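Local atomic coordinates of pyruvate kinase (Pseudomonas aeruginosa, PDB entry 6QXL), a protein that probably catalyses the last step of glycolysis, transferring the phosphoryl group of phosphoenolpyruvate to ADP to give pyruvate and ATP. Residues Thr6-Thr11 against Thr310-Ser316; Arg272-Val277 against Leu391-Arg397. All coordinates share one frame; numbering follows the deposited sequence.

Contact 1: Thr6-Thr11 against Thr310-Ser316; sequences TKIVAT and TDAVMLS
Val9 and Met314 pair across two neighbouring parallel strands, 7-11 and 312-315. The backbone bonds zip the strands together. Lys7 N donates to Asp311 O at 2.9 Å, and Val9 N to Val313 O. In return, Lys7 O and Val9 O accept from Val313 N and Leu315 N. Side chains alternate between the two faces of the sheet. Lys7, Val9, Ala312 and Met314 leave on one face, Ile8, Ala10, Val313 and Leu315 on the other.

Met314 can be followed outward. Its CB sits 3.9 Å from Val9 O. CG lies anti to the backbone N (chi1 -168°), which carries it across Val9 at a slant, 3.8 Å from Val9 CB. SD comes next and meets Val9 CG1 at 4.0 Å. The chain then bends at chi3 (109°), and CE turns in the direction of Thr11 OG1. The other methyl of Val9, CG2, rests on Ala312 CB at 4.0 Å.

At the C-terminal end Leu315 O takes two bonds from one residue. Thr11 N reaches it from 33° out of the carbonyl plane. Thr11 OG1 lies in that plane, on a lone pair, 2.9 Å from Leu315 O. The hydroxyl is also bonded to Arg34, and these partners should fix its rotation. On the face of Ile8 and Val313, Ile8 CG1 meets Val313 CG2 more loosely, at 4.3 Å.

The pair joins the first and last strands of the eight-stranded TIM barrel and so closes it. The side chain of Met314 lies about 4 Å from a bound malonate ion. Strand 32-36 continues the sheet beyond 7-11, and Val9 packs on its Val32 and Arg34. Helix 325-340 covers Ile8, Val313 and Leu315, while helix 296-307 packs against Thr6, Thr310 and Val313.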
loop_
_atom_site.group_PDB
_atom_site.type_symbol
_atom_site.label_atom_id
_atom_site.label_comp_id
_atom_site.label_asym_id
_atom_site.label_seq_id
_atom_site.Cartn_x
_atom_site.Cartn_y
_atom_site.Cartn_z
ATOM N N THR A 6 15.098 -19.738 -13.376
ATOM C CA THR A 6 14.984 -20.712 -12.293
ATOM C C THR A 6 15.869 -21.900 -12.615
ATOM O O THR A 6 15.913 -22.349 -13.764
ATOM C CB THR A 6 13.514 -21.138 -12.102
ATOM O OG1 THR A 6 12.712 -19.962 -11.904
ATOM C CG2 THR A 6 13.371 -22.047 -10.901
ATOM N N LYS A 7 16.569 -22.407 -11.609
ATOM C CA LYS A 7 17.572 -23.440 -11.846
ATOM C C LYS A 7 17.002 -24.817 -11.579
ATOM O O LYS A 7 16.075 -24.972 -10.803
ATOM C CB LYS A 7 18.814 -23.184 -11.003
ATOM C CG LYS A 7 19.435 -21.812 -11.230
ATOM C CD LYS A 7 19.840 -21.576 -12.698
ATOM C CE LYS A 7 20.539 -20.228 -12.886
ATOM N NZ LYS A 7 21.814 -20.137 -12.098
ATOM N N ILE A 8 17.569 -25.818 -12.256
ATOM C CA ILE A 8 17.080 -27.196 -12.201
ATOM C C ILE A 8 18.113 -28.110 -11.564
ATOM O O ILE A 8 19.233 -28.210 -12.046
ATOM C CB ILE A 8 16.739 -27.713 -13.599
ATOM C CG1 ILE A 8 15.543 -26.925 -14.167
ATOM C CG2 ILE A 8 16.429 -29.208 -13.538
ATOM C CD1 ILE A 8 15.184 -27.221 -15.628
ATOM N N VAL A 9 17.721 -28.774 -10.486
ATOM C CA VAL A 9 18.537 -29.796 -9.851
ATOM C C VAL A 9 18.031 -31.168 -10.283
ATOM O O VAL A 9 16.851 -31.476 -10.110
ATOM C CB VAL A 9 18.443 -29.712 -8.335
ATOM C CG1 VAL A 9 19.349 -30.750 -7.691
ATOM C CG2 VAL A 9 18.794 -28.312 -7.872
ATOM N N ALA A 10 18.923 -31.985 -10.839
ATOM C CA ALA A 10 18.565 -33.322 -11.335
ATOM C C ALA A 10 19.347 -34.356 -10.550
ATOM O O ALA A 10 20.580 -34.312 -10.514
ATOM C CB ALA A 10 18.861 -33.443 -12.811
ATOM N N THR A 11 18.625 -35.275 -9.912
ATOM C CA THR A 11 19.274 -36.361 -9.203
ATOM C C THR A 11 19.727 -37.415 -10.203
ATOM O O THR A 11 18.986 -37.760 -11.119
ATOM C CB THR A 11 18.324 -37.006 -8.183
ATOM O OG1 THR A 11 17.968 -36.038 -7.193
ATOM C CG2 THR A 11 19.022 -38.134 -7.494
ATOM N N THR A 310 11.324 -19.458 -5.728
ATOM C CA THR A 310 12.343 -20.447 -5.432
ATOM C C THR A 310 13.540 -20.212 -6.352
ATOM O O THR A 310 13.391 -19.728 -7.479
ATOM C CB THR A 310 11.777 -21.884 -5.619
ATOM O OG1 THR A 310 12.598 -22.832 -4.925
ATOM C CG2 THR A 310 11.653 -22.277 -7.072
ATOM N N ASP A 311 14.724 -20.565 -5.876
ATOM C CA ASP A 311 15.909 -20.492 -6.716
ATOM C C ASP A 311 15.933 -21.646 -7.701
ATOM O O ASP A 311 16.283 -21.475 -8.866
ATOM C CB ASP A 311 17.199 -20.550 -5.924
ATOM C CG ASP A 311 17.558 -19.236 -5.286
ATOM O OD1 ASP A 311 17.002 -18.844 -4.217
ATOM O OD2 ASP A 311 18.519 -18.638 -5.854
ATOM N N ALA A 312 15.588 -22.832 -7.210
ATOM C CA ALA A 312 15.659 -24.019 -8.028
ATOM C C ALA A 312 14.534 -24.975 -7.708
ATOM O O ALA A 312 13.991 -24.981 -6.610
ATOM C CB ALA A 312 16.995 -24.714 -7.835
ATOM N N VAL A 313 14.248 -25.811 -8.693
ATOM C CA VAL A 313 13.318 -26.912 -8.571
ATOM C C VAL A 313 14.109 -28.180 -8.838
ATOM O O VAL A 313 15.077 -28.157 -9.591
ATOM C CB VAL A 313 12.162 -26.765 -9.560
ATOM C CG1 VAL A 313 11.235 -25.655 -9.095
ATOM C CG2 VAL A 313 12.653 -26.457 -10.956
ATOM N N MET A 314 13.691 -29.272 -8.213
ATOM C CA MET A 314 14.458 -30.514 -8.199
ATOM C C MET A 314 13.656 -31.677 -8.795
ATOM O O MET A 314 12.422 -31.726 -8.710
ATOM C CB MET A 314 14.874 -30.859 -6.776
ATOM C CG MET A 314 15.902 -31.968 -6.642
ATOM S SD MET A 314 16.685 -31.966 -5.001
ATOM C CE MET A 314 15.960 -33.452 -4.288
ATOM N N LEU A 315 14.393 -32.602 -9.412
ATOM C CA LEU A 315 13.879 -33.899 -9.828
ATOM C C LEU A 315 14.601 -34.972 -9.019
ATOM O O LEU A 315 15.813 -34.879 -8.812
ATOM C CB LEU A 315 14.154 -34.134 -11.303
ATOM C CG LEU A 315 13.458 -33.186 -12.269
ATOM C CD1 LEU A 315 13.964 -33.381 -13.704
ATOM C CD2 LEU A 315 11.965 -33.374 -12.195
ATOM N N SER A 316 13.868 -36.005 -8.579
ATOM C CA SER A 316 14.533 -37.129 -7.905
ATOM C C SER A 316 14.450 -38.440 -8.680
ATOM O O SER A 316 15.399 -38.786 -9.380
ATOM C CB SER A 316 14.008 -37.294 -6.507
ATOM O OG SER A 316 14.255 -36.113 -5.803
#

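Contact 2: Arg272-Val277 against Leu391-Arg397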
loop_
_atom_site.group_PDB
_atom_site.type_symbol
_atom_site.label_atom_id
_atom_site.label_comp_id
_atom_site.label_asym_id
_atom_site.label_seq_id
_atom_site.Cartn_x
_atom_site.Cartn_y
_atom_site.Cartn_z
ATOM N N ARG A 272 15.093 -16.336 1.492
ATOM C CA ARG A 272 15.494 -15.165 0.720
ATOM C C ARG A 272 15.771 -13.964 1.628
ATOM O O ARG A 272 16.731 -13.230 1.418
ATOM C CB ARG A 272 14.443 -14.814 -0.334
ATOM C CG ARG A 272 14.268 -15.860 -1.411
ATOM C CD ARG A 272 13.081 -15.618 -2.322
ATOM N NE ARG A 272 13.190 -14.353 -2.998
ATOM C CZ ARG A 272 12.315 -13.345 -2.955
ATOM N NH1 ARG A 272 11.151 -13.459 -2.317
ATOM N NH2 ARG A 272 12.603 -12.216 -3.609
ATOM N N ARG A 273 14.954 -13.771 2.649
ATOM C CA ARG A 273 15.165 -12.653 3.565
ATOM C C ARG A 273 16.500 -12.735 4.280
ATOM O O ARG A 273 17.132 -11.701 4.496
ATOM C CB ARG A 273 14.082 -12.589 4.608
ATOM C CG ARG A 273 12.823 -12.066 4.064
ATOM C CD ARG A 273 11.885 -11.860 5.209
ATOM N NE ARG A 273 10.681 -11.297 4.644
ATOM C CZ ARG A 273 9.495 -11.307 5.220
ATOM N NH1 ARG A 273 9.309 -11.889 6.412
ATOM N NH2 ARG A 273 8.474 -10.787 4.542
ATOM N N ASN A 274 16.924 -13.948 4.612
ATOM C CA ASN A 274 18.231 -14.151 5.225
ATOM C C ASN A 274 19.360 -14.363 4.205
ATOM O O ASN A 274 20.420 -14.839 4.564
ATOM C CB ASN A 274 18.181 -15.325 6.198
ATOM C CG ASN A 274 17.328 -15.041 7.390
ATOM O OD1 ASN A 274 17.783 -14.397 8.332
ATOM N ND2 ASN A 274 16.092 -15.514 7.358
ATOM N N ASN A 275 19.124 -14.005 2.950
ATOM C CA ASN A 275 20.152 -14.066 1.909
ATOM C C ASN A 275 20.721 -15.453 1.678
ATOM O O ASN A 275 21.903 -15.616 1.487
ATOM C CB ASN A 275 21.244 -13.032 2.200
ATOM C CG ASN A 275 20.710 -11.608 2.225
ATOM O OD1 ASN A 275 19.923 -11.226 1.376
ATOM N ND2 ASN A 275 21.172 -10.812 3.151
ATOM N N LYS A 276 19.840 -16.447 1.682
ATOM C CA LYS A 276 20.192 -17.826 1.367
ATOM C C LYS A 276 19.499 -18.294 0.108
ATOM O O LYS A 276 18.486 -17.745 -0.296
ATOM C CB LYS A 276 19.808 -18.744 2.513
ATOM C CG LYS A 276 20.262 -18.248 3.866
ATOM C CD LYS A 276 21.753 -17.979 3.919
ATOM C CE LYS A 276 22.186 -17.750 5.356
ATOM N NZ LYS A 276 23.649 -17.525 5.358
ATOM N N VAL A 277 20.048 -19.349 -0.469
ATOM C CA VAL A 277 19.489 -19.986 -1.670
ATOM C C VAL A 277 18.445 -21.001 -1.227
ATOM O O VAL A 277 18.576 -21.599 -0.157
ATOM C CB VAL A 277 20.611 -20.698 -2.449
ATOM C CG1 VAL A 277 20.101 -21.279 -3.745
ATOM C CG2 VAL A 277 21.728 -19.730 -2.758
ATOM N N LEU A 391 24.902 -13.396 -5.112
ATOM C CA LEU A 391 23.931 -14.005 -4.227
ATOM C C LEU A 391 22.925 -12.973 -3.734
ATOM O O LEU A 391 21.719 -13.203 -3.799
ATOM C CB LEU A 391 24.624 -14.673 -3.045
ATOM C CG LEU A 391 23.702 -15.211 -1.940
ATOM C CD1 LEU A 391 22.836 -16.324 -2.447
ATOM C CD2 LEU A 391 24.495 -15.706 -0.768
ATOM N N ILE A 392 23.414 -11.826 -3.267
ATOM C CA ILE A 392 22.555 -10.773 -2.753
ATOM C C ILE A 392 21.719 -10.193 -3.894
ATOM O O ILE A 392 20.504 -10.054 -3.773
ATOM C CB ILE A 392 23.351 -9.675 -2.081
ATOM C CG1 ILE A 392 24.246 -10.223 -0.960
ATOM C CG2 ILE A 392 22.432 -8.591 -1.530
ATOM C CD1 ILE A 392 23.557 -11.029 0.104
ATOM N N MET A 393 22.337 -9.907 -5.023
ATOM C CA MET A 393 21.573 -9.369 -6.144
ATOM C C MET A 393 20.365 -10.255 -6.460
ATOM O O MET A 393 19.263 -9.754 -6.673
ATOM C CB MET A 393 22.435 -9.216 -7.392
ATOM C CG MET A 393 23.562 -8.203 -7.262
ATOM S SD MET A 393 24.463 -8.087 -8.806
ATOM C CE MET A 393 25.581 -6.751 -8.439
ATOM N N SER A 394 20.568 -11.570 -6.438
ATOM C CA SER A 394 19.550 -12.498 -6.904
ATOM C C SER A 394 18.448 -12.778 -5.875
ATOM O O SER A 394 17.476 -13.441 -6.201
ATOM C CB SER A 394 20.213 -13.790 -7.368
ATOM O OG SER A 394 20.921 -14.402 -6.320
ATOM N N ARG A 395 18.592 -12.256 -4.653
ATOM C CA ARG A 395 17.481 -12.249 -3.702
ATOM C C ARG A 395 16.365 -11.276 -4.074
ATOM O O ARG A 395 15.300 -11.347 -3.516
ATOM C CB ARG A 395 17.938 -11.892 -2.293
ATOM C CG ARG A 395 19.059 -12.707 -1.683
ATOM C CD ARG A 395 18.856 -14.190 -1.763
ATOM N NE ARG A 395 19.177 -14.683 -3.102
ATOM C CZ ARG A 395 18.813 -15.863 -3.571
ATOM N NH1 ARG A 395 18.095 -16.700 -2.820
ATOM N NH2 ARG A 395 19.139 -16.182 -4.813
ATOM N N ILE A 396 16.604 -10.373 -5.010
ATOM C CA ILE A 396 15.639 -9.344 -5.358
ATOM C C ILE A 396 14.929 -9.738 -6.633
ATOM O O ILE A 396 15.561 -10.112 -7.613
ATOM C CB ILE A 396 16.363 -7.992 -5.556
ATOM C CG1 ILE A 396 17.109 -7.589 -4.292
ATOM C CG2 ILE A 396 15.401 -6.906 -5.941
ATOM C CD1 ILE A 396 16.232 -7.509 -3.077
ATOM N N ARG A 397 13.610 -9.624 -6.631
ATOM C CA ARG A 397 12.852 -9.980 -7.816
ATOM C C ARG A 397 13.269 -9.090 -8.954
ATOM O O ARG A 397 13.330 -7.877 -8.792
ATOM C CB ARG A 397 11.357 -9.833 -7.596
ATOM C CG ARG A 397 10.730 -10.895 -6.704
ATOM C CD ARG A 397 9.297 -10.503 -6.345
ATOM N NE ARG A 397 8.373 -11.636 -6.538
ATOM C CZ ARG A 397 8.080 -12.521 -5.613
ATOM N NH1 ARG A 397 8.589 -12.440 -4.382
ATOM N NH2 ARG A 397 7.285 -13.516 -5.915
HETATM O O HOH W 1 15.234 -14.745 -4.881
HETATM O O HOH W 2 11.973 -8.971 -4.099
HETATM O O HOH W 3 9.705 -10.604 -2.954
#
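Arg272 and Arg395 cross with their guanidinium planes 60° apart, each directed at a backbone carbonyl of the other segment. Arg272 NH2 makes a weak bond to Arg395 O at 2.8 Å. Arg395 NH1 makes a weak one to Lys276 O, also 2.8 Å. Bends at chi2 and chi3 fold the Arg395 chain back on its own helix end. There NE bonds Leu391 O from a tilt, and NH2 bonds Ser394 OG in the guanidinium plane. NH2 also has a salt bridge to Asp311.

Arg397 stands nearly square to Arg272, planes 85° apart. Their NH1 atoms are 3.4 Å apart, two donors that do not bond. Water 3 accepts from both, and water 1 links Arg272 NE to Ser394 O. Arg397 NE is held by Thr344 O.

Ile392 CD1 crosses the Asn275 side chain obliquely, 3.6 Å from Asn275 CG, while Asn275 OD1 bonds Arg351. Val277 CG2 touches Leu391 CD1 at 3.6 Å.

Asn275, with positive phi, is the C-prime residue of a Schellman motif that ends barrel helix 260-273. The contact joins the TIM-barrel domain, at the turn from that helix into strand 277-281, to helix 388-394 and the residues after it in the C-terminal alpha/beta domain.

Contact 1 lies in the core of the barrel, and contact 2 is a partly buried junction between two domains. Their centres are about 17 Å apart. Both draw on the same barrel, since strand 277-281 neighbours 312-315. Contact 1 is regular backbone pairing with mostly apolar side chains. Contact 2 instead relies on arginines, carbonyl oxygens and bridging waters. The two meet at Asp311, whose OD2 forms a 2.7 Å salt bridge with Arg395 NH2. Asp311 CG also packs on Val277 CG1. The residue whose carbonyl starts the strand pairing therefore also holds an arginine of the other domain, and probably offsets some of the charge gathered there.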